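Local coordinates for hydrogenase expression/formation protein HypE (Desulfovibrio vulgaris subsp. vulgaris, PDB 2Z1U), which probably uses ATP to dehydrate a protein-bound thiocarbamate to a thiocyanate, the cyanide source for the metal centre of [NiFe] hydrogenases, at residues Tyr91-Phe96 with Asn144-Gly149; Asp56-Asp61 with His76-Asp81. One frame throughout, in Å; residues are numbered along the deposited sequence.

In the fold
Both contacts are buried within the N-terminal AIR synthase-like region and reach one mixed four-stranded sheet, yet their chemistry differs. Contact 1 pairs its two central strands, 87-99 and 141-151, through six backbone hydrogen bonds, with side chains packed on both faces. Contact 2 sets the end of strand 50-58, outermost within the chain, against helix 70-83, burying far less surface (173 against 423 Å²) and relying on side chains, water, magnesium and ATP. Strand 141-151 joins them, since Thr145 N lies 2.9 Å from Asp56 O, a probable hydrogen bond. The centres of the two contacts lie about 10 Å apart, and each borders a different ATP molecule and the second subunit, so the sheet runs between two nucleotide sites.

Contact 1. Residues Tyr91-Phe96 with Asn144-Gly149; sequences YLSCGF and NTTGIG. With ATP (adenosine-5'-triphosphate), chain D.
Gly95 and Asn144 exchange the two shortest of the six backbone bonds, Gly95 N to Asn144 O at 2.7 Å and Asn144 N to Gly95 O at 2.8 Å. At Ser93 and Thr146 the bonds are unequal: Ser93 N reaches Thr146 O at 2.9 Å, whereas Thr146 N to Ser93 O is 3.2 Å. Ser93 OG sits between its own backbone N and carbonyl carbon (chi1 63°), which brings it alongside Thr146 CB at 3.3 Å; it also hydrogen-bonds a water at 2.7 Å. Further along the same face, the Ile148 CG2 branch meets Tyr91 CB at 3.6 Å and lies at the edge of the tyrosine ring. On the other face Leu92 CD1 slants across Thr145 CB, and Cys94 SG turns to the adenine, 3.4 Å from ATP N1. Strand 124-133 hydrogen-bonds the far side of 91-96, while Thr146 OG1 bonds Thr55 of its own chain and Thr146 of the second subunit. Antiparallel strands running at 165°, with one face turned to the partner subunit and the other to helices, are consistent with the dimeric beta barrel of PurM-like proteins.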
loop_
_atom_site.group_PDB
_atom_site.type_symbol
_atom_site.label_atom_id
_atom_site.label_comp_id
_atom_site.label_asym_id
_atom_site.label_seq_id
_atom_site.Cartn_x
_atom_site.Cartn_y
_atom_site.Cartn_z
ATOM N N TYR A 91 3.281 10.021 -8.003
ATOM C CA TYR A 91 3.002 10.060 -6.557
ATOM C C TYR A 91 3.006 8.692 -5.933
ATOM O O TYR A 91 2.433 7.758 -6.481
ATOM C CB TYR A 91 1.648 10.731 -6.274
ATOM C CG TYR A 91 1.547 12.152 -6.804
ATOM C CD1 TYR A 91 2.418 13.145 -6.346
ATOM C CD2 TYR A 91 0.595 12.497 -7.763
ATOM C CE1 TYR A 91 2.343 14.450 -6.811
ATOM C CE2 TYR A 91 0.506 13.800 -8.237
ATOM C CZ TYR A 91 1.382 14.773 -7.756
ATOM O OH TYR A 91 1.305 16.065 -8.234
ATOM N N LEU A 92 3.662 8.582 -4.787
ATOM C CA LEU A 92 3.710 7.324 -4.034
ATOM C C LEU A 92 3.055 7.499 -2.661
ATOM O O LEU A 92 3.047 8.593 -2.097
ATOM C CB LEU A 92 5.177 6.905 -3.824
ATOM C CG LEU A 92 6.099 6.367 -4.955
ATOM C CD1 LEU A 92 6.660 4.991 -4.640
ATOM C CD2 LEU A 92 5.536 6.402 -6.364
ATOM N N SER A 93 2.490 6.418 -2.141
ATOM C CA SER A 93 2.199 6.306 -0.723
ATOM C C SER A 93 3.182 5.304 -0.104
ATOM O O SER A 93 3.726 4.451 -0.805
ATOM C CB SER A 93 0.772 5.808 -0.509
ATOM O OG SER A 93 0.611 4.498 -1.038
ATOM N N CYS A 94 3.387 5.393 1.209
ATOM C CA CYS A 94 4.211 4.417 1.927
ATOM C C CYS A 94 3.541 3.959 3.215
ATOM O O CYS A 94 3.062 4.763 3.991
ATOM C CB CYS A 94 5.609 4.960 2.226
ATOM S SG CYS A 94 5.618 6.507 3.097
ATOM N N GLY A 95 3.525 2.653 3.434
ATOM C CA GLY A 95 2.958 2.076 4.632
ATOM C C GLY A 95 4.072 1.324 5.326
ATOM O O GLY A 95 4.560 0.317 4.811
ATOM N N PHE A 96 4.517 1.847 6.462
ATOM C CA PHE A 96 5.557 1.205 7.272
ATOM C C PHE A 96 4.925 0.248 8.266
ATOM O O PHE A 96 3.924 0.584 8.906
ATOM C CB PHE A 96 6.403 2.250 8.029
ATOM C CG PHE A 96 7.450 2.922 7.180
ATOM C CD1 PHE A 96 7.103 3.954 6.302
ATOM C CD2 PHE A 96 8.774 2.512 7.236
ATOM C CE1 PHE A 96 8.075 4.579 5.515
ATOM C CE2 PHE A 96 9.749 3.124 6.451
ATOM C CZ PHE A 96 9.404 4.159 5.595
ATOM N N ASN A 144 5.221 -1.173 2.492
ATOM C CA ASN A 144 4.442 -1.193 1.278
ATOM C C ASN A 144 4.506 0.176 0.610
ATOM O O ASN A 144 4.438 1.224 1.283
ATOM C CB ASN A 144 2.983 -1.557 1.565
ATOM C CG ASN A 144 2.129 -1.544 0.300
ATOM O OD1 ASN A 144 1.720 -0.483 -0.150
ATOM N ND2 ASN A 144 1.864 -2.726 -0.270
ATOM N N THR A 145 4.645 0.185 -0.716
ATOM C CA THR A 145 4.466 1.429 -1.453
ATOM C C THR A 145 3.466 1.237 -2.581
ATOM O O THR A 145 3.413 0.175 -3.189
ATOM C CB THR A 145 5.786 2.024 -2.005
ATOM O OG1 THR A 145 6.472 1.070 -2.807
ATOM C CG2 THR A 145 6.713 2.530 -0.859
ATOM N N THR A 146 2.670 2.274 -2.838
ATOM C CA THR A 146 1.732 2.244 -3.954
ATOM C C THR A 146 2.059 3.456 -4.825
ATOM O O THR A 146 2.308 4.555 -4.316
ATOM C CB THR A 146 0.276 2.281 -3.436
ATOM O OG1 THR A 146 0.085 1.171 -2.551
ATOM C CG2 THR A 146 -0.752 2.208 -4.561
ATOM N N GLY A 147 2.056 3.243 -6.130
ATOM C CA GLY A 147 2.408 4.282 -7.056
ATOM C C GLY A 147 1.240 4.610 -7.952
ATOM O O GLY A 147 0.456 3.727 -8.349
ATOM N N ILE A 148 1.155 5.887 -8.297
ATOM C CA ILE A 148 0.179 6.351 -9.256
ATOM C C ILE A 148 0.868 7.213 -10.319
ATOM O O ILE A 148 1.653 8.113 -10.000
ATOM C CB ILE A 148 -1.003 7.092 -8.551
ATOM C CG1 ILE A 148 -2.168 7.303 -9.517
ATOM C CG2 ILE A 148 -0.565 8.409 -7.927
ATOM C CD1 ILE A 148 -3.182 6.162 -9.431
ATOM N N GLY A 149 0.539 6.944 -11.575
ATOM C CA GLY A 149 1.124 7.662 -12.691
ATOM C C GLY A 149 0.160 7.916 -13.837
ATOM O O GLY A 149 -0.900 7.298 -13.927
HETATM P PG ATP D . -4.944 5.271 11.529
HETATM O O1G ATP D . -3.713 4.722 10.785
HETATM O O2G ATP D . -4.707 5.362 13.006
HETATM O O3G ATP D . -6.257 4.596 11.159
HETATM P PB ATP D . -5.144 7.566 9.747
HETATM O O1B ATP D . -4.692 6.508 8.720
HETATM O O2B ATP D . -6.374 8.365 9.440
HETATM O O3B ATP D . -5.182 6.826 11.167
HETATM P PA ATP D . -2.442 8.268 10.311
HETATM O O1A ATP D . -2.347 8.476 11.820
HETATM O O2A ATP D . -2.007 6.892 9.888
HETATM O O3A ATP D . -3.961 8.653 9.836
HETATM O "O5'" ATP D . -1.679 9.388 9.514
HETATM C "C5'" ATP D . -1.665 10.757 9.940
HETATM C "C4'" ATP D . -0.986 11.552 8.845
HETATM O "O4'" ATP D . 0.400 11.153 8.842
HETATM C "C3'" ATP D . -1.535 11.240 7.463
HETATM O "O3'" ATP D . -1.552 12.462 6.701
HETATM C "C2'" ATP D . -0.518 10.277 6.843
HETATM O "O2'" ATP D . -0.447 10.476 5.431
HETATM C "C1'" ATP D . 0.798 10.676 7.540
HETATM N N9 ATP D . 1.734 9.537 7.741
HETATM C C8 ATP D . 1.646 8.556 8.652
HETATM N N7 ATP D . 2.696 7.710 8.540
HETATM C C5 ATP D . 3.431 8.158 7.506
HETATM C C6 ATP D . 4.678 7.731 6.828
HETATM N N6 ATP D . 5.311 6.612 7.243
HETATM N N1 ATP D . 5.117 8.472 5.816
HETATM C C2 ATP D . 4.501 9.583 5.367
HETATM N N3 ATP D . 3.366 10.029 5.956
HETATM C C4 ATP D . 2.818 9.359 7.002
HETATM O O HOH W 1 1.234 2.293 0.409
#

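Contact 2. Residues Asp56-Asp61 with His76-Asp81; sequences DSYTVD and HGTVND. With MG (magnesium ion), chain B; MG (magnesium ion), chain C; ATP (adenosine-5'-triphosphate), chain E.
Thr78 OG1 is gripped by three hydroxyl or water oxygens: Tyr58 OH at 2.8 Å, water 2 at 3.0 Å, and Thr145 OG1 from the neighbouring strand 141-151. In this PurM-like fold the helix 70-83 lies against the sheet, and the axes of 56-58 and 76-81 run nearly antiparallel, at 161°. The threonine hydroxyl stands anti to its carbonyl carbon (chi1 -72°), a setting that presents it in the plane of the Tyr58 ring, at its edge; either hydroxyl of that pair could donate. Gly77, with no side chain, lets the phenol end close in on the helix backbone, where Tyr58 OH comes to 3.3 Å from Gly77 C. Water 2 carries the network to the magnesium-ATP site by donating to Asp56 OD2 at 2.7 Å, so Thr78 acts as a second-shell residue to a metal ligand.

The two carboxylates then divide the metals between them. Asp56 OD1 binds one magnesium ion at 2.0 Å, which also holds three oxygens of ATP, one from each phosphate, plus water 3; Asp129 of the second subunit is a further ligand. Asp81 OD2 binds the other magnesium at 2.2 Å, together with ATP O2B and water 4, and Asp220 of the same chain and Asp41 of the second subunit complete that site's protein ligands. Nucleotide binding therefore draws on both chains. The aspartate side chains meet at about a right angle, their carboxylate planes 32° apart. Two like-charged acceptors in such proximity form no hydrogen bond, and the flanking magnesium ions probably offset their repulsion: Asp56 OD2 lies 2.8 Å from Asp81 OD1.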
loop_
_atom_site.group_PDB
_atom_site.type_symbol
_atom_site.label_atom_id
_atom_site.label_comp_id
_atom_site.label_asym_id
_atom_site.label_seq_id
_atom_site.Cartn_x
_atom_site.Cartn_y
_atom_site.Cartn_z
ATOM N N ASP A 56 3.284 -2.712 -4.002
ATOM C CA ASP A 56 4.211 -3.793 -3.659
ATOM C C ASP A 56 4.650 -3.650 -2.221
ATOM O O ASP A 56 4.889 -2.533 -1.758
ATOM C CB ASP A 56 5.457 -3.781 -4.586
ATOM C CG ASP A 56 5.258 -4.623 -5.826
ATOM O OD1 ASP A 56 5.145 -5.851 -5.664
ATOM O OD2 ASP A 56 5.249 -4.086 -6.957
ATOM N N SER A 57 4.741 -4.773 -1.509
ATOM C CA SER A 57 5.357 -4.759 -0.192
ATOM C C SER A 57 6.787 -5.246 -0.336
ATOM O O SER A 57 7.077 -6.057 -1.205
ATOM C CB SER A 57 4.630 -5.653 0.807
ATOM O OG SER A 57 3.285 -5.270 0.973
ATOM N N TYR A 58 7.658 -4.765 0.549
ATOM C CA TYR A 58 9.092 -5.035 0.491
ATOM C C TYR A 58 9.507 -5.688 1.800
ATOM O O TYR A 58 9.187 -5.196 2.882
ATOM C CB TYR A 58 9.865 -3.743 0.172
ATOM C CG TYR A 58 9.471 -3.224 -1.200
ATOM C CD1 TYR A 58 8.352 -2.395 -1.348
ATOM C CD2 TYR A 58 10.167 -3.624 -2.364
ATOM C CE1 TYR A 58 7.946 -1.945 -2.589
ATOM C CE2 TYR A 58 9.752 -3.185 -3.654
ATOM C CZ TYR A 58 8.635 -2.338 -3.749
ATOM O OH TYR A 58 8.190 -1.838 -4.968
ATOM N N THR A 59 10.174 -6.832 1.685
ATOM C CA THR A 59 10.426 -7.720 2.824
ATOM C C THR A 59 11.893 -8.170 2.818
ATOM O O THR A 59 12.241 -9.173 3.438
ATOM C CB THR A 59 9.508 -8.983 2.783
ATOM O OG1 THR A 59 9.684 -9.647 1.534
ATOM C CG2 THR A 59 8.027 -8.616 2.933
ATOM N N VAL A 60 12.744 -7.416 2.132
ATOM C CA VAL A 60 14.138 -7.837 1.891
ATOM C C VAL A 60 14.899 -8.079 3.204
ATOM O O VAL A 60 14.767 -7.330 4.187
ATOM C CB VAL A 60 14.895 -6.842 0.965
ATOM C CG1 VAL A 60 15.110 -5.510 1.661
ATOM C CG2 VAL A 60 16.240 -7.422 0.458
ATOM N N ASP A 61 15.657 -9.163 3.210
ATOM C CA ASP A 61 16.512 -9.514 4.323
ATOM C C ASP A 61 17.863 -9.871 3.734
ATOM O O ASP A 61 17.945 -10.819 2.947
ATOM C CB ASP A 61 15.911 -10.693 5.089
ATOM C CG ASP A 61 16.774 -11.139 6.256
ATOM O OD1 ASP A 61 16.898 -12.367 6.442
ATOM O OD2 ASP A 61 17.335 -10.276 6.969
ATOM N N HIS A 76 12.138 2.558 -5.866
ATOM C CA HIS A 76 12.470 2.134 -7.240
ATOM C C HIS A 76 11.516 1.082 -7.807
ATOM O O HIS A 76 11.051 1.198 -8.949
ATOM C CB HIS A 76 13.921 1.599 -7.334
ATOM C CG HIS A 76 14.966 2.619 -6.995
ATOM N ND1 HIS A 76 16.212 2.280 -6.509
ATOM C CD2 HIS A 76 14.943 3.972 -7.054
ATOM C CE1 HIS A 76 16.912 3.381 -6.291
ATOM N NE2 HIS A 76 16.159 4.419 -6.606
ATOM N N GLY A 77 11.215 0.069 -7.008
ATOM C CA GLY A 77 10.395 -1.070 -7.494
ATOM C C GLY A 77 9.002 -0.598 -7.901
ATOM O O GLY A 77 8.434 -1.062 -8.904
ATOM N N THR A 78 8.450 0.335 -7.130
ATOM C CA THR A 78 7.082 0.801 -7.348
ATOM C C THR A 78 7.031 1.871 -8.469
ATOM O O THR A 78 6.125 1.853 -9.321
ATOM C CB THR A 78 6.440 1.247 -6.022
ATOM O OG1 THR A 78 6.172 0.072 -5.241
ATOM C CG2 THR A 78 5.138 1.980 -6.250
ATOM N N VAL A 79 8.019 2.763 -8.474
ATOM C CA VAL A 79 8.266 3.658 -9.612
ATOM C C VAL A 79 8.366 2.800 -10.901
ATOM O O VAL A 79 7.707 3.096 -11.910
ATOM C CB VAL A 79 9.550 4.522 -9.400
ATOM C CG1 VAL A 79 10.047 5.153 -10.724
ATOM C CG2 VAL A 79 9.321 5.620 -8.356
ATOM N N ASN A 80 9.159 1.718 -10.851
ATOM C CA ASN A 80 9.311 0.832 -12.005
ATOM C C ASN A 80 8.011 0.150 -12.442
ATOM O O ASN A 80 7.697 0.148 -13.633
ATOM C CB ASN A 80 10.444 -0.212 -11.792
ATOM C CG ASN A 80 11.813 0.445 -11.699
ATOM O OD1 ASN A 80 11.952 1.646 -11.959
ATOM N ND2 ASN A 80 12.808 -0.302 -11.259
ATOM N N ASP A 81 7.264 -0.429 -11.502
ATOM C CA ASP A 81 6.026 -1.122 -11.855
ATOM C C ASP A 81 5.004 -0.205 -12.554
ATOM O O ASP A 81 4.390 -0.590 -13.543
ATOM C CB ASP A 81 5.399 -1.805 -10.623
ATOM C CG ASP A 81 5.570 -3.320 -10.653
ATOM O OD1 ASP A 81 5.160 -4.031 -9.706
ATOM O OD2 ASP A 81 6.088 -3.816 -11.665
HETATM MG MG MG B . 4.315 -7.420 -6.612
HETATM MG MG MG C . 6.838 -5.847 -12.077
HETATM P PG ATP E . 7.071 -8.662 -7.754
HETATM O O1G ATP E . 6.075 -8.487 -6.592
HETATM O O2G ATP E . 7.646 -10.045 -7.791
HETATM O O3G ATP E . 8.117 -7.561 -7.858
HETATM P PB ATP E . 5.173 -7.612 -9.696
HETATM O O1B ATP E . 4.815 -6.704 -8.502
HETATM O O2B ATP E . 5.491 -6.958 -11.006
HETATM O O3B ATP E . 6.306 -8.617 -9.173
HETATM P PA ATP E . 3.243 -9.545 -8.889
HETATM O O1A ATP E . 3.878 -10.916 -9.103
HETATM O O2A ATP E . 3.369 -9.063 -7.471
HETATM O O3A ATP E . 3.872 -8.512 -9.993
HETATM O "O5'" ATP E . 1.752 -9.504 -9.385
HETATM C "C5'" ATP E . 1.316 -10.201 -10.560
HETATM C "C4'" ATP E . -0.120 -9.789 -10.807
HETATM O "O4'" ATP E . -0.903 -10.350 -9.735
HETATM C "C3'" ATP E . -0.319 -8.284 -10.755
HETATM O "O3'" ATP E . -1.295 -7.926 -11.753
HETATM C "C2'" ATP E . -0.903 -8.013 -9.364
HETATM O "O2'" ATP E . -1.797 -6.900 -9.413
HETATM C "C1'" ATP E . -1.646 -9.325 -9.044
HETATM N N9 ATP E . -1.652 -9.667 -7.597
HETATM C C8 ATP E . -0.640 -10.159 -6.868
HETATM N N7 ATP E . -1.032 -10.361 -5.588
HETATM C C5 ATP E . -2.310 -9.945 -5.517
HETATM C C6 ATP E . -3.340 -9.863 -4.454
HETATM N N6 ATP E . -3.031 -10.246 -3.196
HETATM N N1 ATP E . -4.538 -9.395 -4.789
HETATM C C2 ATP E . -4.874 -8.989 -6.029
HETATM N N3 ATP E . -3.978 -9.054 -7.043
HETATM C C4 ATP E . -2.720 -9.516 -6.828
HETATM O O HOH W 2 4.387 -1.495 -7.088
HETATM O O HOH W 3 2.647 -6.414 -6.886
HETATM O O HOH W 4 7.422 -8.257 -12.427
#